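Local coordinates for protein pyruvate kinase (Pseudomonas aeruginosa, PDB 6QXL) that probably catalyses the last step of glycolysis, interconverting phosphoenolpyruvate and ADP with pyruvate and ATP, as a homotetramer that binds glucose-6-phosphate, at residues 171-174 with 175-178; 233-236 with 237-241; 361-364 with 365-369. One frame throughout, in Å; residues are numbered along the deposited sequence.

Interaction 1: residues 171-174 with 175-178; sequences ALTD and KDKA
Thr173 and Asp176 hold each other in both directions, forming a capping box at the N-terminus of helix 174-185 in the barrel domain. In one direction the backbone N of Asp176 donates to Thr173 OG1 over 3.2 Å, with an N-H...O angle of 157°. The return bond is weak: Thr173 N reaches Asp176 OD2 at 3.3 Å, long but almost straight at 178°. A chi1 of 65° sets Thr173 OG1 between its own N and carbonyl carbon, where it meets Asp176 N; that bond, just ahead of the helix, marks Thr173 as the N-cap. Asp176 bends back toward that cap, with CG beside its own N. Its other oxygen, OD1, accepts from Gly71 N, so the buried carboxylate joins the cap to the loop that follows strand 64-68.

Regular helical bonding starts at the cap itself, where Lys177 N donates to Thr173 O at 3.1 Å; the next bond runs from Ala178 N to Asp174 O. The Lys177 chain is extended, and its NZ bonds Tyr204 OH on helix 199-211. Near its start that chain passes close to the cap carbonyl, with Lys177 CG 3.5 Å from Thr173 O.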
loop_
_atom_site.group_PDB
_atom_site.type_symbol
_atom_site.label_atom_id
_atom_site.label_comp_id
_atom_site.label_asym_id
_atom_site.label_seq_id
_atom_site.Cartn_x
_atom_site.Cartn_y
_atom_site.Cartn_z
ATOM N N ALA A 171 39.261 -4.737 21.174
ATOM C CA ALA A 171 38.243 -5.717 20.728
ATOM C C ALA A 171 38.749 -7.157 20.948
ATOM O O ALA A 171 38.035 -8.014 21.495
ATOM C CB ALA A 171 37.888 -5.506 19.311
ATOM N N LEU A 172 39.990 -7.397 20.542
ATOM C CA LEU A 172 40.631 -8.705 20.745
ATOM C C LEU A 172 41.646 -8.639 21.869
ATOM O O LEU A 172 42.616 -7.895 21.820
ATOM C CB LEU A 172 41.261 -9.225 19.454
ATOM C CG LEU A 172 40.129 -9.857 18.547
ATOM C CD1 LEU A 172 38.927 -8.988 18.140
ATOM C CD2 LEU A 172 40.666 -10.521 17.324
ATOM N N THR A 173 41.440 -9.513 22.842
ATOM C CA THR A 173 42.411 -9.728 23.912
ATOM C C THR A 173 43.358 -10.848 23.521
ATOM O O THR A 173 43.200 -11.484 22.458
ATOM C CB THR A 173 41.693 -10.101 25.216
ATOM O OG1 THR A 173 41.021 -11.371 25.091
ATOM C CG2 THR A 173 40.648 -9.012 25.562
ATOM N N ASP A 174 44.364 -11.085 24.356
ATOM C CA ASP A 174 45.289 -12.196 24.095
ATOM C C ASP A 174 44.602 -13.536 24.269
ATOM O O ASP A 174 44.823 -14.456 23.490
ATOM C CB ASP A 174 46.537 -12.082 24.967
ATOM C CG ASP A 174 47.407 -10.868 24.593
ATOM O OD1 ASP A 174 47.313 -10.325 23.466
ATOM O OD2 ASP A 174 48.201 -10.442 25.443
ATOM N N LYS A 175 43.731 -13.630 25.269
ATOM C CA LYS A 175 42.895 -14.817 25.419
ATOM C C LYS A 175 42.130 -15.106 24.116
ATOM O O LYS A 175 42.117 -16.243 23.648
ATOM C CB LYS A 175 41.932 -14.662 26.580
ATOM C CG LYS A 175 41.066 -15.893 26.802
ATOM C CD LYS A 175 40.079 -15.641 27.951
ATOM C CE LYS A 175 39.443 -16.963 28.400
ATOM N NZ LYS A 175 38.874 -17.729 27.260
ATOM N N ASP A 176 41.522 -14.076 23.537
ATOM C CA ASP A 176 40.724 -14.267 22.332
ATOM C C ASP A 176 41.557 -14.769 21.153
ATOM O O ASP A 176 41.117 -15.658 20.421
ATOM C CB ASP A 176 40.013 -12.953 21.954
ATOM C CG ASP A 176 38.953 -12.541 22.980
ATOM O OD1 ASP A 176 38.453 -13.426 23.801
ATOM O OD2 ASP A 176 38.658 -11.293 22.934
ATOM N N LYS A 177 42.760 -14.231 21.003
ATOM C CA LYS A 177 43.666 -14.703 19.956
ATOM C C LYS A 177 43.973 -16.182 20.120
ATOM O O LYS A 177 43.985 -16.922 19.143
ATOM C CB LYS A 177 44.944 -13.858 19.945
ATOM C CG LYS A 177 44.654 -12.445 19.413
ATOM C CD LYS A 177 45.790 -11.466 19.709
ATOM C CE LYS A 177 45.529 -10.154 19.001
ATOM N NZ LYS A 177 46.599 -9.160 19.222
ATOM N N ALA A 178 44.178 -16.614 21.362
ATOM C CA ALA A 178 44.376 -18.037 21.649
ATOM C C ALA A 178 43.134 -18.849 21.346
ATOM O O ALA A 178 43.234 -19.934 20.777
ATOM C CB ALA A 178 44.796 -18.236 23.103
#

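Interaction 2: residues 233-236 with 237-241; sequences ALDG and LIRAS
Residues 233-239 form the last turns of helix 231-239 and Ala240 and Ser241 lead out of it, with i to i+4 bonds from Leu237 N to Ala233 O, Ile238 N to Leu234 O, Arg239 N to Asp235 O and Ala240 N to Gly236 O; the last is the longest of the four at 3.3 Å. Beyond it, Ser241 folds back, its OG donating to Leu237 O at 2.8 Å while its N bonds Ile238 O.

Two side-chain pairs follow the same four-residue spacing. On the buried side, Ile238 CD1 lies 3.9 Å from Leu234 CG and 4.0 Å from Leu234 CD1. Ile238 CG1 stands beside its own N (chi1 -71°), which directs the branch back along the helix toward Leu234. Both side chains also touch His270 of helix 260-273. Leu237 instead meets Met202 of helix 199-211 and Ile222 of strand 217-222, as expected for the helix of a beta-alpha-beta unit in a TIM barrel.

On the outer side, the guanidinium of Arg239 folds over Asp235. One of its faces looks onto Asp235 O, with NH1 3.6 Å from that oxygen, while NH2 is 3.7 Å from Asp235 CB. The carboxylate and guanidinium planes stand 87° apart, and Asp235 OD2 lies 3.8 Å from Arg239 NH2, well out of the guanidinium plane. This long salt bridge therefore rests on charge attraction without a directed N-H, whereas Asp235 OD1 accepts a hydrogen bond from His270 ND1, which suggests that helix 260-273, more than Arg239, sets the orientation of the carboxylate.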
loop_
_atom_site.group_PDB
_atom_site.type_symbol
_atom_site.label_atom_id
_atom_site.label_comp_id
_atom_site.label_asym_id
_atom_site.label_seq_id
_atom_site.Cartn_x
_atom_site.Cartn_y
_atom_site.Cartn_z
ATOM N N ALA A 233 26.852 3.010 11.474
ATOM C CA ALA A 233 27.602 2.186 12.432
ATOM C C ALA A 233 27.113 0.727 12.390
ATOM O O ALA A 233 27.896 -0.200 12.204
ATOM C CB ALA A 233 27.479 2.768 13.820
ATOM N N LEU A 234 25.809 0.544 12.529
ATOM C CA LEU A 234 25.227 -0.789 12.564
ATOM C C LEU A 234 25.417 -1.518 11.240
ATOM O O LEU A 234 25.904 -2.641 11.218
ATOM C CB LEU A 234 23.741 -0.688 12.904
ATOM C CG LEU A 234 22.971 -1.999 12.944
ATOM C CD1 LEU A 234 23.483 -2.895 14.058
ATOM C CD2 LEU A 234 21.503 -1.747 13.094
ATOM N N ASP A 235 25.043 -0.878 10.144
ATOM C CA ASP A 235 25.138 -1.514 8.823
ATOM C C ASP A 235 26.585 -1.860 8.452
ATOM O O ASP A 235 26.847 -2.889 7.820
ATOM C CB ASP A 235 24.481 -0.641 7.735
ATOM C CG ASP A 235 22.943 -0.661 7.789
ATOM O OD1 ASP A 235 22.370 -1.163 8.776
ATOM O OD2 ASP A 235 22.286 -0.165 6.844
ATOM N N GLY A 236 27.527 -1.019 8.874
ATOM C CA GLY A 236 28.938 -1.299 8.653
ATOM C C GLY A 236 29.363 -2.570 9.345
ATOM O O GLY A 236 30.010 -3.435 8.756
ATOM N N LEU A 237 28.971 -2.684 10.602
ATOM C CA LEU A 237 29.284 -3.866 11.392
ATOM C C LEU A 237 28.617 -5.112 10.843
ATOM O O LEU A 237 29.224 -6.173 10.789
ATOM C CB LEU A 237 28.867 -3.604 12.827
ATOM C CG LEU A 237 29.270 -4.538 13.939
ATOM C CD1 LEU A 237 30.724 -4.954 13.820
ATOM C CD2 LEU A 237 29.025 -3.757 15.229
ATOM N N ILE A 238 27.380 -4.981 10.401
ATOM C CA ILE A 238 26.656 -6.114 9.819
ATOM C C ILE A 238 27.335 -6.585 8.532
ATOM O O ILE A 238 27.499 -7.780 8.315
ATOM C CB ILE A 238 25.183 -5.750 9.556
ATOM C CG1 ILE A 238 24.431 -5.637 10.873
ATOM C CG2 ILE A 238 24.510 -6.783 8.672
ATOM C CD1 ILE A 238 22.996 -5.191 10.768
ATOM N N ARG A 239 27.718 -5.650 7.683
ATOM C CA ARG A 239 28.274 -6.017 6.371
ATOM C C ARG A 239 29.607 -6.722 6.476
ATOM O O ARG A 239 29.929 -7.536 5.621
ATOM C CB ARG A 239 28.408 -4.806 5.463
ATOM C CG ARG A 239 27.108 -4.456 4.844
ATOM C CD ARG A 239 27.279 -3.441 3.757
ATOM N NE ARG A 239 26.110 -2.584 3.726
ATOM C CZ ARG A 239 26.030 -1.339 4.209
ATOM N NH1 ARG A 239 27.037 -0.775 4.876
ATOM N NH2 ARG A 239 24.878 -0.687 4.097
ATOM N N ALA A 240 30.335 -6.436 7.545
ATOM C CA ALA A 240 31.604 -7.088 7.825
ATOM C C ALA A 240 31.467 -8.467 8.443
ATOM O O ALA A 240 32.472 -9.067 8.776
ATOM C CB ALA A 240 32.440 -6.196 8.749
ATOM N N SER A 241 30.249 -8.954 8.643
ATOM C CA SER A 241 30.034 -10.224 9.324
ATOM C C SER A 241 29.262 -11.164 8.432
ATOM O O SER A 241 28.818 -10.798 7.364
ATOM C CB SER A 241 29.272 -10.026 10.629
ATOM O OG SER A 241 29.710 -8.859 11.312
#

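Interaction 3: residues 361-364 with 365-369; sequences ESIA and LASMY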
loop_
_atom_site.group_PDB
_atom_site.type_symbol
_atom_site.label_atom_id
_atom_site.label_comp_id
_atom_site.label_asym_id
_atom_site.label_seq_id
_atom_site.Cartn_x
_atom_site.Cartn_y
_atom_site.Cartn_z
ATOM N N GLU A 361 21.937 -14.517 -6.538
ATOM C CA GLU A 361 20.927 -13.797 -5.757
ATOM C C GLU A 361 19.574 -13.832 -6.486
ATOM O O GLU A 361 18.554 -14.159 -5.882
ATOM C CB GLU A 361 21.369 -12.352 -5.495
ATOM C CG GLU A 361 20.669 -11.640 -4.329
ATOM C CD GLU A 361 21.066 -10.215 -4.127
ATOM O OE1 GLU A 361 22.220 -9.868 -4.482
ATOM O OE2 GLU A 361 20.231 -9.463 -3.548
ATOM N N SER A 362 19.592 -13.543 -7.784
ATOM C CA SER A 362 18.357 -13.486 -8.570
ATOM C C SER A 362 17.595 -14.795 -8.642
ATOM O O SER A 362 16.364 -14.791 -8.557
ATOM C CB SER A 362 18.629 -12.983 -9.985
ATOM O OG SER A 362 18.886 -11.590 -9.938
ATOM N N ILE A 363 18.312 -15.898 -8.779
ATOM C CA ILE A 363 17.659 -17.194 -8.838
ATOM C C ILE A 363 17.062 -17.548 -7.487
ATOM O O ILE A 363 15.971 -18.129 -7.415
ATOM C CB ILE A 363 18.641 -18.316 -9.273
ATOM C CG1 ILE A 363 19.196 -18.056 -10.678
ATOM C CG2 ILE A 363 17.958 -19.678 -9.240
ATOM C CD1 ILE A 363 18.187 -18.321 -11.785
ATOM N N ALA A 364 17.771 -17.217 -6.414
ATOM C CA ALA A 364 17.225 -17.458 -5.077
ATOM C C ALA A 364 15.921 -16.687 -4.890
ATOM O O ALA A 364 14.882 -17.275 -4.548
ATOM C CB ALA A 364 18.220 -17.070 -4.006
ATOM N N LEU A 365 15.961 -15.388 -5.180
ATOM C CA LEU A 365 14.764 -14.565 -5.017
ATOM C C LEU A 365 13.635 -15.034 -5.916
ATOM O O LEU A 365 12.483 -15.100 -5.483
ATOM C CB LEU A 365 15.079 -13.104 -5.251
ATOM C CG LEU A 365 16.066 -12.580 -4.199
ATOM C CD1 LEU A 365 16.498 -11.166 -4.444
ATOM C CD2 LEU A 365 15.490 -12.709 -2.780
ATOM N N ALA A 366 13.975 -15.412 -7.150
ATOM C CA ALA A 366 12.965 -15.861 -8.090
ATOM C C ALA A 366 12.290 -17.144 -7.632
ATOM O O ALA A 366 11.103 -17.353 -7.893
ATOM C CB ALA A 366 13.582 -16.044 -9.463
ATOM N N SER A 367 13.040 -17.997 -6.940
ATOM C CA SER A 367 12.489 -19.244 -6.426
ATOM C C SER A 367 11.537 -18.993 -5.278
ATOM O O SER A 367 10.475 -19.622 -5.199
ATOM C CB SER A 367 13.606 -20.183 -5.964
ATOM O OG SER A 367 14.549 -20.405 -6.987
ATOM N N MET A 368 11.909 -18.086 -4.377
ATOM C CA MET A 368 11.000 -17.765 -3.266
ATOM C C MET A 368 9.715 -17.135 -3.776
ATOM O O MET A 368 8.621 -17.515 -3.334
ATOM C CB MET A 368 11.676 -16.880 -2.245
ATOM C CG MET A 368 12.877 -17.548 -1.590
ATOM S SD MET A 368 12.569 -19.226 -1.006
ATOM C CE MET A 368 11.512 -18.924 0.400
ATOM N N TYR A 369 9.835 -16.222 -4.748
ATOM C CA TYR A 369 8.654 -15.692 -5.427
ATOM C C TYR A 369 7.801 -16.806 -6.014
ATOM O O TYR A 369 6.598 -16.864 -5.782
ATOM C CB TYR A 369 9.061 -14.726 -6.517
ATOM C CG TYR A 369 7.945 -14.274 -7.425
ATOM C CD1 TYR A 369 7.088 -13.240 -7.041
ATOM C CD2 TYR A 369 7.765 -14.857 -8.678
ATOM C CE1 TYR A 369 6.090 -12.806 -7.890
ATOM C CE2 TYR A 369 6.783 -14.387 -9.539
ATOM C CZ TYR A 369 5.957 -13.363 -9.143
ATOM O OH TYR A 369 4.990 -12.914 -10.004
#
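Ser367 reaches back one turn to Ile363 in helix 359-373 of the alpha/beta domain. Its CB lies 3.5 Å from both Ile363 O and Ala364 O, over the carbonyl ends of the preceding turn. From there OG stands beside its own N (chi1 -55°) and donates to Ile363 O at 2.7 Å, with CG2 of Ile363 a more distant neighbour at 4.2 Å. The same carbonyl oxygen accepts from Ser367 N at 3.0 Å. The two donors approach from opposite faces of the carbonyl plane, the hydroxyl tilted 29° from it, so a single oxygen takes both bonds and the buried hydroxyl is satisfied within its own helix. The N-H...O angle of the backbone bond from Ser367 N to Ile363 O is 144°, and Ser367 N also makes a weak bond to Ala364 O.

The helical bonds on either side in sequence run from Ala366 N to Ser362 O and from Met368 N to Ala364 O. On another face, the side chains of Glu361 and Leu365 run side by side in the same direction, Leu365 CD1 touching Glu361 CG at 4.2 Å, although Glu361 is poorly ordered.

All eight touching residues are buried. Ile363 and Ser367 lie against strands 455-461 and 470-477, while Ala364 and Met368 pack on helix 388-394. Tyr369 extends to a neighbouring subunit, where its ring stacks on Tyr369 of that chain and its OH bonds His350 O there, placing helix 359-373 between its own domain's sheet and the subunit interface.

In the fold
Along the chain the three contacts come in series, none nested within or crossing another. Each joins adjacent segments and so closes no more than a helical turn. Interaction 1 starts helix 174-185, which precedes barrel strand 190-193. Interaction 2 ends helix 231-239, between barrel strands 217-222 and 243-247. Their centres are about 21 Å apart without touching, but both contact helix 199-211, which lies between them in sequence. Interaction 3 belongs to the alpha/beta domain, its centre about 40 Å from that of interaction 1 and about 24 Å from that of interaction 2. There it ties helix 359-373 to the five-stranded sheet and to a second subunit, with the side chain of Ala364 about 9 Å from bound glucose-6-phosphate.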